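Local atomic coordinates of agarase (Pseudoalteromonas fuliginea, PDB entry 6XJ9), a protein that probably hydrolyses the glycosidic linkages of agarose as a family 50 glycoside hydrolase of a marine bacterium. Residues 264-278 with 286-300. Residues are numbered along the deposited sequence; the frame is centred on the assembly and turned at random.
Sequences SRFGGWAEGPKLEAT and YNDKWSLVDPDGYLY
S264 OG donates a hydrogen bond to D294 OD2, 2.7 Å away, while the same OG accepts from the backbone N of G268. D294 OD2 also accepts a hydrogen bond from a water that accepts from F266 N and donates to D296 OD2. Next, R265 grips D296 side-on: NE reaches OD2 at 2.9 Å and NH2 reaches OD1, both on syn lone pairs, with guanidinium and carboxylate planes 33° apart. P295 CG sits over the centre of the F266 ring, 3.7 Å from its centroid, a CH-pi contact. W269 N then bonds L299 O at 2.8 Å, and a second water links W269 O and P273 O to L299 N. P273 CG lies over one face of the Y286 ring. K274 CD covers a face of Y298, 3.4 Å from CE1, its aliphatic chain kinked at chi2 (112°) to get there; S264 CB meets CD2 of the same ring. Cutting Y298 back to an alanine is likely to leave the K274 chain without its CH-pi partner and to open a gap beside S264 CB. L275 N bonds G297 O at 2.8 Å, and its CD2 reaches V293 and L299. Finally, A277 CB touches P295 O. The 264-278 loop thus wraps the type I beta turn D294-G297, where D294 OD1 also accepts from D296 N in an Asx turn, at the end of the beta hairpin formed by strands 289-293 and 299-305; helix 745-763 packs against W269, L299 and Y300, and strand 282-286 flanks V293.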
ATOM      1  N   SER A 264     -16.449  23.638  -4.530  1.00 23.31           N
ATOM      2  CA  SER A 264     -17.386  24.394  -5.348  1.00 24.34           C
ATOM      3  C   SER A 264     -17.669  23.623  -6.636  1.00 23.71           C
ATOM      4  O   SER A 264     -16.979  22.649  -6.934  1.00 22.82           O
ATOM      5  CB  SER A 264     -16.889  25.795  -5.619  1.00 25.38           C
ATOM      6  OG  SER A 264     -15.739  25.781  -6.462  1.00 25.32           O
ATOM      7  N   ARG A 265     -18.683  24.065  -7.393  1.00 23.22           N
ATOM      8  CA  ARG A 265     -19.127  23.316  -8.563  1.00 23.80           C
ATOM      9  C   ARG A 265     -17.989  23.145  -9.574  1.00 22.36           C
ATOM     10  O   ARG A 265     -17.920  22.119 -10.236  1.00 23.54           O
ATOM     11  CB  ARG A 265     -20.413  23.893  -9.170  1.00 25.27           C
ATOM     12  CG  ARG A 265     -20.391  25.381  -9.488  1.00 25.93           C
ATOM     13  CD  ARG A 265     -21.721  25.910 -10.025  1.00 27.39           C
ATOM     14  NE  ARG A 265     -21.446  27.130 -10.778  1.00 30.73           N
ATOM     15  CZ  ARG A 265     -22.292  27.774 -11.573  1.00 32.81           C
ATOM     16  NH1 ARG A 265     -23.528  27.330 -11.742  1.00 33.40           N
ATOM     17  NH2 ARG A 265     -21.885  28.856 -12.216  1.00 34.39           N
ATOM     18  N   PHE A 266     -17.099  24.143  -9.669  1.00 23.16           N
ATOM     19  CA  PHE A 266     -15.933  24.102 -10.540  1.00 23.90           C
ATOM     20  C   PHE A 266     -14.713  23.502  -9.828  1.00 23.74           C
ATOM     21  O   PHE A 266     -13.597  23.617 -10.326  1.00 24.68           O
ATOM     22  CB  PHE A 266     -15.628  25.491 -11.118  1.00 22.77           C
ATOM     23  CG  PHE A 266     -16.577  25.967 -12.190  1.00 25.01           C
ATOM     24  CD1 PHE A 266     -16.457  25.530 -13.500  1.00 25.78           C
ATOM     25  CD2 PHE A 266     -17.578  26.882 -11.902  1.00 26.25           C
ATOM     26  CE1 PHE A 266     -17.317  25.978 -14.496  1.00 24.91           C
ATOM     27  CE2 PHE A 266     -18.447  27.319 -12.893  1.00 27.35           C
ATOM     28  CZ  PHE A 266     -18.317  26.870 -14.187  1.00 26.75           C
ATOM     29  N   GLY A 267     -14.917  22.843  -8.678  1.00 24.71           N
ATOM     30  CA  GLY A 267     -13.837  22.145  -7.986  1.00 22.93           C
ATOM     31  C   GLY A 267     -12.933  23.064  -7.154  1.00 23.78           C
ATOM     32  O   GLY A 267     -11.840  22.675  -6.736  1.00 21.63           O
ATOM     33  N   GLY A 268     -13.395  24.286  -6.880  1.00 21.67           N
ATOM     34  CA  GLY A 268     -12.613  25.181  -6.043  1.00 22.36           C
ATOM     35  C   GLY A 268     -12.894  25.016  -4.548  1.00 23.44           C
ATOM     36  O   GLY A 268     -13.671  24.153  -4.121  1.00 22.83           O
ATOM     37  N   TRP A 269     -12.248  25.891  -3.773  1.00 23.21           N
ATOM     38  CA  TRP A 269     -12.214  25.859  -2.319  1.00 23.23           C
ATOM     39  C   TRP A 269     -13.458  26.554  -1.771  1.00 24.78           C
ATOM     40  O   TRP A 269     -13.463  27.771  -1.606  1.00 23.50           O
ATOM     41  CB  TRP A 269     -10.928  26.543  -1.824  1.00 22.22           C
ATOM     42  CG  TRP A 269     -10.672  26.394  -0.356  1.00 22.40           C
ATOM     43  CD1 TRP A 269     -11.160  25.423   0.472  1.00 22.40           C
ATOM     44  CD2 TRP A 269      -9.812  27.214   0.453  1.00 23.11           C
ATOM     45  NE1 TRP A 269     -10.681  25.599   1.744  1.00 23.75           N
ATOM     46  CE2 TRP A 269      -9.848  26.687   1.760  1.00 22.73           C
ATOM     47  CE3 TRP A 269      -9.018  28.338   0.200  1.00 23.81           C
ATOM     48  CZ2 TRP A 269      -9.135  27.256   2.812  1.00 23.98           C
ATOM     49  CZ3 TRP A 269      -8.311  28.900   1.239  1.00 24.71           C
ATOM     50  CH2 TRP A 269      -8.371  28.366   2.526  1.00 24.99           C
ATOM     51  N   ALA A 270     -14.499  25.758  -1.493  1.00 25.62           N
ATOM     52  CA  ALA A 270     -15.795  26.286  -1.089  1.00 28.13           C
ATOM     53  C   ALA A 270     -15.715  27.051   0.234  1.00 30.00           C
ATOM     54  O   ALA A 270     -16.467  27.999   0.421  1.00 31.25           O
ATOM     55  CB  ALA A 270     -16.830  25.191  -1.044  1.00 27.06           C
ATOM     56  N   GLU A 271     -14.807  26.658   1.141  1.00 29.97           N
ATOM     57  CA  GLU A 271     -14.761  27.282   2.458  1.00 30.11           C
ATOM     58  C   GLU A 271     -13.726  28.400   2.517  1.00 30.68           C
ATOM     59  O   GLU A 271     -13.533  29.004   3.573  1.00 34.11           O
ATOM     60  CB  GLU A 271     -14.500  26.263   3.565  1.00 31.54           C
ATOM     61  CG  GLU A 271     -15.690  25.367   3.849  1.00 34.05           C
ATOM     62  CD  GLU A 271     -15.326  24.085   4.576  1.00 39.19           C
ATOM     63  OE1 GLU A 271     -14.438  23.353   4.084  1.00 38.20           O
ATOM     64  OE2 GLU A 271     -15.926  23.825   5.640  1.00 45.29           O
ATOM     65  N   GLY A 272     -13.069  28.690   1.394  1.00 29.15           N
ATOM     66  CA  GLY A 272     -12.017  29.694   1.408  1.00 29.75           C
ATOM     67  C   GLY A 272     -12.534  31.050   0.947  1.00 28.24           C
ATOM     68  O   GLY A 272     -13.733  31.232   0.796  1.00 29.69           O
ATOM     69  N   PRO A 273     -11.655  32.028   0.655  1.00 28.31           N
ATOM     70  CA  PRO A 273     -12.104  33.363   0.258  1.00 28.95           C
ATOM     71  C   PRO A 273     -12.890  33.359  -1.049  1.00 28.62           C
ATOM     72  O   PRO A 273     -12.729  32.472  -1.888  1.00 25.88           O
ATOM     73  CB  PRO A 273     -10.794  34.140   0.059  1.00 29.51           C
ATOM     74  CG  PRO A 273      -9.756  33.069  -0.220  1.00 28.27           C
ATOM     75  CD  PRO A 273     -10.190  31.887   0.619  1.00 28.90           C
ATOM     76  N   LYS A 274     -13.758  34.361  -1.203  1.00 29.45           N
ATOM     77  CA  LYS A 274     -14.505  34.531  -2.437  1.00 33.30           C
ATOM     78  C   LYS A 274     -14.035  35.820  -3.100  1.00 32.57           C
ATOM     79  O   LYS A 274     -14.134  36.896  -2.514  1.00 34.98           O
ATOM     80  CB  LYS A 274     -16.008  34.575  -2.153  1.00 36.48           C
ATOM     81  CG  LYS A 274     -16.900  34.444  -3.379  1.00 40.99           C
ATOM     82  CD  LYS A 274     -17.666  33.144  -3.392  1.00 42.75           C
ATOM     83  CE  LYS A 274     -18.718  33.079  -4.477  1.00 45.40           C
ATOM     84  NZ  LYS A 274     -19.572  34.290  -4.496  1.00 45.33           N
ATOM     85  N   LEU A 275     -13.501  35.676  -4.315  1.00 30.48           N
ATOM     86  CA  LEU A 275     -12.906  36.756  -5.086  1.00 29.58           C
ATOM     87  C   LEU A 275     -13.879  37.116  -6.205  1.00 28.31           C
ATOM     88  O   LEU A 275     -14.923  36.487  -6.325  1.00 27.20           O
ATOM     89  CB  LEU A 275     -11.594  36.234  -5.688  1.00 30.47           C
ATOM     90  CG  LEU A 275     -10.362  36.223  -4.784  1.00 31.45           C
ATOM     91  CD1 LEU A 275     -10.625  35.499  -3.479  1.00 33.16           C
ATOM     92  CD2 LEU A 275      -9.169  35.608  -5.503  1.00 31.05           C
ATOM     93  N   GLU A 276     -13.514  38.105  -7.031  1.00 28.68           N
ATOM     94  CA  GLU A 276     -14.320  38.515  -8.170  1.00 30.14           C
ATOM     95  C   GLU A 276     -14.599  37.301  -9.053  1.00 32.30           C
ATOM     96  O   GLU A 276     -13.671  36.585  -9.432  1.00 33.33           O
ATOM     97  CB  GLU A 276     -13.598  39.618  -8.953  1.00 32.59           C
ATOM     98  CG  GLU A 276     -14.252  39.942 -10.288  1.00 34.54           C
ATOM     99  CD  GLU A 276     -13.611  41.049 -11.106  1.00 36.79           C
ATOM    100  OE1 GLU A 276     -14.356  41.784 -11.770  1.00 41.32           O
ATOM    101  OE2 GLU A 276     -12.374  41.179 -11.086  1.00 36.79           O
ATOM    102  N   ALA A 277     -15.886  37.070  -9.354  1.00 30.30           N
ATOM    103  CA  ALA A 277     -16.291  36.018 -10.274  1.00 30.99           C
ATOM    104  C   ALA A 277     -16.388  36.584 -11.687  1.00 31.56           C
ATOM    105  O   ALA A 277     -17.294  37.357 -11.993  1.00 33.21           O
ATOM    106  CB  ALA A 277     -17.599  35.411  -9.828  1.00 31.14           C
ATOM    107  N   THR A 278     -15.450  36.196 -12.552  1.00 28.14           N
ATOM    108  CA  THR A 278     -15.438  36.732 -13.904  1.00 27.88           C
ATOM    109  C   THR A 278     -16.190  35.795 -14.842  1.00 25.31           C
ATOM    110  O   THR A 278     -16.429  36.141 -15.991  1.00 25.65           O
ATOM    111  CB  THR A 278     -14.011  36.956 -14.410  1.00 27.96           C
ATOM    112  OG1 THR A 278     -13.442  35.656 -14.565  1.00 26.82           O
ATOM    113  CG2 THR A 278     -13.178  37.812 -13.478  1.00 27.44           C
ATOM    114  N   TYR A 286      -3.082  34.725  -3.154  1.00 26.61           N
ATOM    115  CA  TYR A 286      -3.696  34.746  -1.842  1.00 27.29           C
ATOM    116  C   TYR A 286      -2.647  34.284  -0.838  1.00 28.65           C
ATOM    117  O   TYR A 286      -1.966  33.284  -1.066  1.00 27.70           O
ATOM    118  CB  TYR A 286      -4.943  33.861  -1.819  1.00 27.39           C
ATOM    119  CG  TYR A 286      -5.643  33.813  -0.482  1.00 29.37           C
ATOM    120  CD1 TYR A 286      -6.368  34.899  -0.010  1.00 29.82           C
ATOM    121  CD2 TYR A 286      -5.563  32.687   0.322  1.00 28.76           C
ATOM    122  CE1 TYR A 286      -6.999  34.863   1.225  1.00 29.46           C
ATOM    123  CE2 TYR A 286      -6.201  32.628   1.547  1.00 28.16           C
ATOM    124  CZ  TYR A 286      -6.916  33.722   2.004  1.00 29.78           C
ATOM    125  OH  TYR A 286      -7.537  33.658   3.221  1.00 29.00           O
ATOM    126  N   ASN A 287      -2.473  35.055   0.238  1.00 30.29           N
ATOM    127  CA  ASN A 287      -1.612  34.616   1.322  1.00 33.24           C
ATOM    128  C   ASN A 287      -0.180  34.462   0.813  1.00 30.07           C
ATOM    129  O   ASN A 287       0.506  33.526   1.205  1.00 30.68           O
ATOM    130  CB  ASN A 287      -2.092  33.253   1.833  1.00 39.27           C
ATOM    131  CG  ASN A 287      -2.032  33.097   3.335  1.00 44.77           C
ATOM    132  OD1 ASN A 287      -0.952  33.075   3.918  1.00 47.27           O
ATOM    133  ND2 ASN A 287      -3.191  32.957   3.960  1.00 48.08           N
ATOM    134  N   ASP A 288       0.237  35.346  -0.103  1.00 30.49           N
ATOM    135  CA  ASP A 288       1.601  35.390  -0.618  1.00 31.30           C
ATOM    136  C   ASP A 288       1.932  34.148  -1.459  1.00 28.79           C
ATOM    137  O   ASP A 288       3.091  33.741  -1.550  1.00 27.44           O
ATOM    138  CB  ASP A 288       2.621  35.574   0.511  1.00 32.56           C
ATOM    139  CG  ASP A 288       3.949  36.158   0.049  1.00 35.81           C
ATOM    140  OD1 ASP A 288       3.973  36.796  -1.025  1.00 33.22           O
ATOM    141  OD2 ASP A 288       4.955  35.975   0.775  1.00 40.24           O
ATOM    142  N   LYS A 289       0.912  33.539  -2.067  1.00 26.08           N
ATOM    143  CA  LYS A 289       1.114  32.382  -2.923  1.00 24.16           C
ATOM    144  C   LYS A 289       0.244  32.521  -4.169  1.00 22.33           C
ATOM    145  O   LYS A 289      -0.871  33.034  -4.095  1.00 21.84           O
ATOM    146  CB  LYS A 289       0.757  31.104  -2.157  1.00 25.66           C
ATOM    147  CG  LYS A 289       1.576  30.867  -0.893  1.00 25.69           C
ATOM    148  CD  LYS A 289       1.067  29.717  -0.065  1.00 26.61           C
ATOM    149  CE  LYS A 289       1.924  29.457   1.160  1.00 25.22           C
ATOM    150  NZ  LYS A 289       1.970  28.002   1.441  1.00 26.90           N
ATOM    151  N   TRP A 290       0.749  32.030  -5.310  1.00 19.40           N
ATOM    152  CA  TRP A 290      -0.062  32.017  -6.515  1.00 19.11           C
ATOM    153  C   TRP A 290      -1.240  31.055  -6.350  1.00 19.67           C
ATOM    154  O   TRP A 290      -1.142  30.050  -5.640  1.00 20.42           O
ATOM    155  CB  TRP A 290       0.776  31.740  -7.764  1.00 17.52           C
ATOM    156  CG  TRP A 290       1.428  32.985  -8.288  1.00 17.14           C
ATOM    157  CD1 TRP A 290       2.740  33.345  -8.167  1.00 17.20           C
ATOM    158  CD2 TRP A 290       0.777  34.051  -9.002  1.00 16.73           C
ATOM    159  NE1 TRP A 290       2.960  34.552  -8.776  1.00 17.65           N
ATOM    160  CE2 TRP A 290       1.769  35.011  -9.297  1.00 17.68           C
ATOM    161  CE3 TRP A 290      -0.543  34.279  -9.433  1.00 17.32           C
ATOM    162  CZ2 TRP A 290       1.472  36.188  -9.989  1.00 17.53           C
ATOM    163  CZ3 TRP A 290      -0.834  35.446 -10.112  1.00 17.18           C
ATOM    164  CH2 TRP A 290       0.168  36.384 -10.400  1.00 17.44           C
ATOM    165  N   SER A 291      -2.359  31.410  -6.987  1.00 18.06           N
ATOM    166  CA  SER A 291      -3.534  30.557  -7.046  1.00 18.68           C
ATOM    167  C   SER A 291      -4.182  30.706  -8.415  1.00 19.42           C
ATOM    168  O   SER A 291      -3.888  31.655  -9.151  1.00 19.71           O
ATOM    169  CB  SER A 291      -4.521  30.906  -5.974  1.00 19.52           C
ATOM    170  OG  SER A 291      -5.552  29.930  -5.892  1.00 18.68           O
ATOM    171  N   LEU A 292      -5.051  29.747  -8.749  1.00 18.45           N
ATOM    172  CA  LEU A 292      -6.035  30.024  -9.775  1.00 17.59           C
ATOM    173  C   LEU A 292      -7.291  30.476  -9.050  1.00 17.28           C
ATOM    174  O   LEU A 292      -7.374  30.378  -7.827  1.00 16.16           O
ATOM    175  CB  LEU A 292      -6.292  28.787 -10.644  1.00 15.89           C
ATOM    176  CG  LEU A 292      -5.120  28.336 -11.523  1.00 16.64           C
ATOM    177  CD1 LEU A 292      -5.566  27.245 -12.497  1.00 15.24           C
ATOM    178  CD2 LEU A 292      -4.494  29.508 -12.276  1.00 15.99           C
ATOM    179  N   VAL A 293      -8.251  30.958  -9.839  1.00 18.26           N
ATOM    180  CA  VAL A 293      -9.555  31.347  -9.346  1.00 18.81           C
ATOM    181  C   VAL A 293     -10.564  30.763 -10.329  1.00 18.46           C
ATOM    182  O   VAL A 293     -10.402  30.928 -11.534  1.00 17.40           O
ATOM    183  CB  VAL A 293      -9.668  32.883  -9.261  1.00 18.92           C
ATOM    184  CG1 VAL A 293     -10.995  33.344  -8.680  1.00 19.18           C
ATOM    185  CG2 VAL A 293      -8.497  33.502  -8.519  1.00 19.19           C
ATOM    186  N   ASP A 294     -11.584  30.071  -9.801  1.00 20.03           N
ATOM    187  CA  ASP A 294     -12.598  29.449 -10.641  1.00 20.67           C
ATOM    188  C   ASP A 294     -13.576  30.522 -11.129  1.00 20.80           C
ATOM    189  O   ASP A 294     -13.538  31.653 -10.643  1.00 22.27           O
ATOM    190  CB  ASP A 294     -13.216  28.213  -9.959  1.00 20.01           C
ATOM    191  CG  ASP A 294     -14.370  28.482  -8.999  1.00 21.64           C
ATOM    192  OD1 ASP A 294     -14.916  29.612  -9.025  1.00 22.79           O
ATOM    193  OD2 ASP A 294     -14.743  27.545  -8.250  1.00 20.50           O
ATOM    194  N   PRO A 295     -14.466  30.219 -12.105  1.00 21.09           N
ATOM    195  CA  PRO A 295     -15.440  31.192 -12.607  1.00 21.04           C
ATOM    196  C   PRO A 295     -16.324  31.910 -11.585  1.00 23.16           C
ATOM    197  O   PRO A 295     -16.786  33.014 -11.868  1.00 22.96           O
ATOM    198  CB  PRO A 295     -16.308  30.339 -13.535  1.00 20.52           C
ATOM    199  CG  PRO A 295     -15.310  29.338 -14.098  1.00 20.34           C
ATOM    200  CD  PRO A 295     -14.495  28.956 -12.877  1.00 21.22           C
ATOM    201  N   ASP A 296     -16.539  31.270 -10.423  1.00 23.35           N
ATOM    202  CA  ASP A 296     -17.395  31.734  -9.339  1.00 23.46           C
ATOM    203  C   ASP A 296     -16.591  32.499  -8.284  1.00 24.17           C
ATOM    204  O   ASP A 296     -17.165  33.041  -7.341  1.00 23.08           O
ATOM    205  CB  ASP A 296     -18.156  30.563  -8.701  1.00 23.56           C
ATOM    206  CG  ASP A 296     -19.116  29.881  -9.660  1.00 23.43           C
ATOM    207  OD1 ASP A 296     -19.570  30.560 -10.607  1.00 23.16           O
ATOM    208  OD2 ASP A 296     -19.420  28.687  -9.443  1.00 24.04           O
ATOM    209  N   GLY A 297     -15.267  32.556  -8.456  1.00 25.06           N
ATOM    210  CA  GLY A 297     -14.409  33.381  -7.612  1.00 25.53           C
ATOM    211  C   GLY A 297     -13.774  32.630  -6.439  1.00 25.35           C
ATOM    212  O   GLY A 297     -13.146  33.250  -5.577  1.00 26.24           O
ATOM    213  N   TYR A 298     -13.929  31.299  -6.398  1.00 23.22           N
ATOM    214  CA  TYR A 298     -13.309  30.512  -5.345  1.00 23.60           C
ATOM    215  C   TYR A 298     -11.886  30.155  -5.760  1.00 22.25           C
ATOM    216  O   TYR A 298     -11.630  29.971  -6.945  1.00 22.43           O
ATOM    217  CB  TYR A 298     -14.053  29.190  -5.141  1.00 25.04           C
ATOM    218  CG  TYR A 298     -15.466  29.357  -4.660  1.00 27.54           C
ATOM    219  CD1 TYR A 298     -15.730  29.616  -3.324  1.00 28.87           C
ATOM    220  CD2 TYR A 298     -16.534  29.295  -5.541  1.00 27.85           C
ATOM    221  CE1 TYR A 298     -17.024  29.797  -2.866  1.00 30.15           C
ATOM    222  CE2 TYR A 298     -17.838  29.461  -5.099  1.00 30.05           C
ATOM    223  CZ  TYR A 298     -18.079  29.708  -3.757  1.00 30.27           C
ATOM    224  OH  TYR A 298     -19.347  29.893  -3.300  1.00 30.60           O
ATOM    225  N   LEU A 299     -10.992  29.997  -4.776  1.00 21.59           N
ATOM    226  CA  LEU A 299      -9.625  29.575  -5.062  1.00 22.66           C
ATOM    227  C   LEU A 299      -9.625  28.181  -5.682  1.00 21.62           C
ATOM    228  O   LEU A 299     -10.505  27.370  -5.400  1.00 24.34           O
ATOM    229  CB  LEU A 299      -8.756  29.621  -3.799  1.00 21.10           C
ATOM    230  CG  LEU A 299      -8.447  30.998  -3.208  1.00 22.43           C
ATOM    231  CD1 LEU A 299      -7.217  30.909  -2.324  1.00 22.54           C
ATOM    232  CD2 LEU A 299      -8.241  32.058  -4.284  1.00 21.96           C
ATOM    233  N   TYR A 300      -8.619  27.913  -6.524  1.00 21.47           N
ATOM    234  CA  TYR A 300      -8.594  26.706  -7.339  1.00 20.09           C
ATOM    235  C   TYR A 300      -7.146  26.329  -7.617  1.00 19.05           C
ATOM    236  O   TYR A 300      -6.336  27.187  -7.951  1.00 17.85           O
ATOM    237  CB  TYR A 300      -9.361  26.942  -8.644  1.00 19.91           C
ATOM    238  CG  TYR A 300      -9.440  25.790  -9.618  1.00 19.84           C
ATOM    239  CD1 TYR A 300     -10.424  24.815  -9.516  1.00 19.22           C
ATOM    240  CD2 TYR A 300      -8.538  25.688 -10.667  1.00 19.28           C
ATOM    241  CE1 TYR A 300     -10.486  23.757 -10.415  1.00 18.96           C
ATOM    242  CE2 TYR A 300      -8.593  24.647 -11.576  1.00 19.02           C
ATOM    243  CZ  TYR A 300      -9.574  23.677 -11.460  1.00 18.45           C
ATOM    244  OH  TYR A 300      -9.629  22.663 -12.381  1.00 16.31           O
TER
HETATM  245  O   HOH W   1     -17.351  27.029  -8.453  1.00 30.15           O
HETATM  246  O   HOH W   2     -11.813  29.908  -2.018  1.00 24.70           O
HETATM  247  O   HOH W   3     -13.357  34.239 -11.967  1.00 18.66           O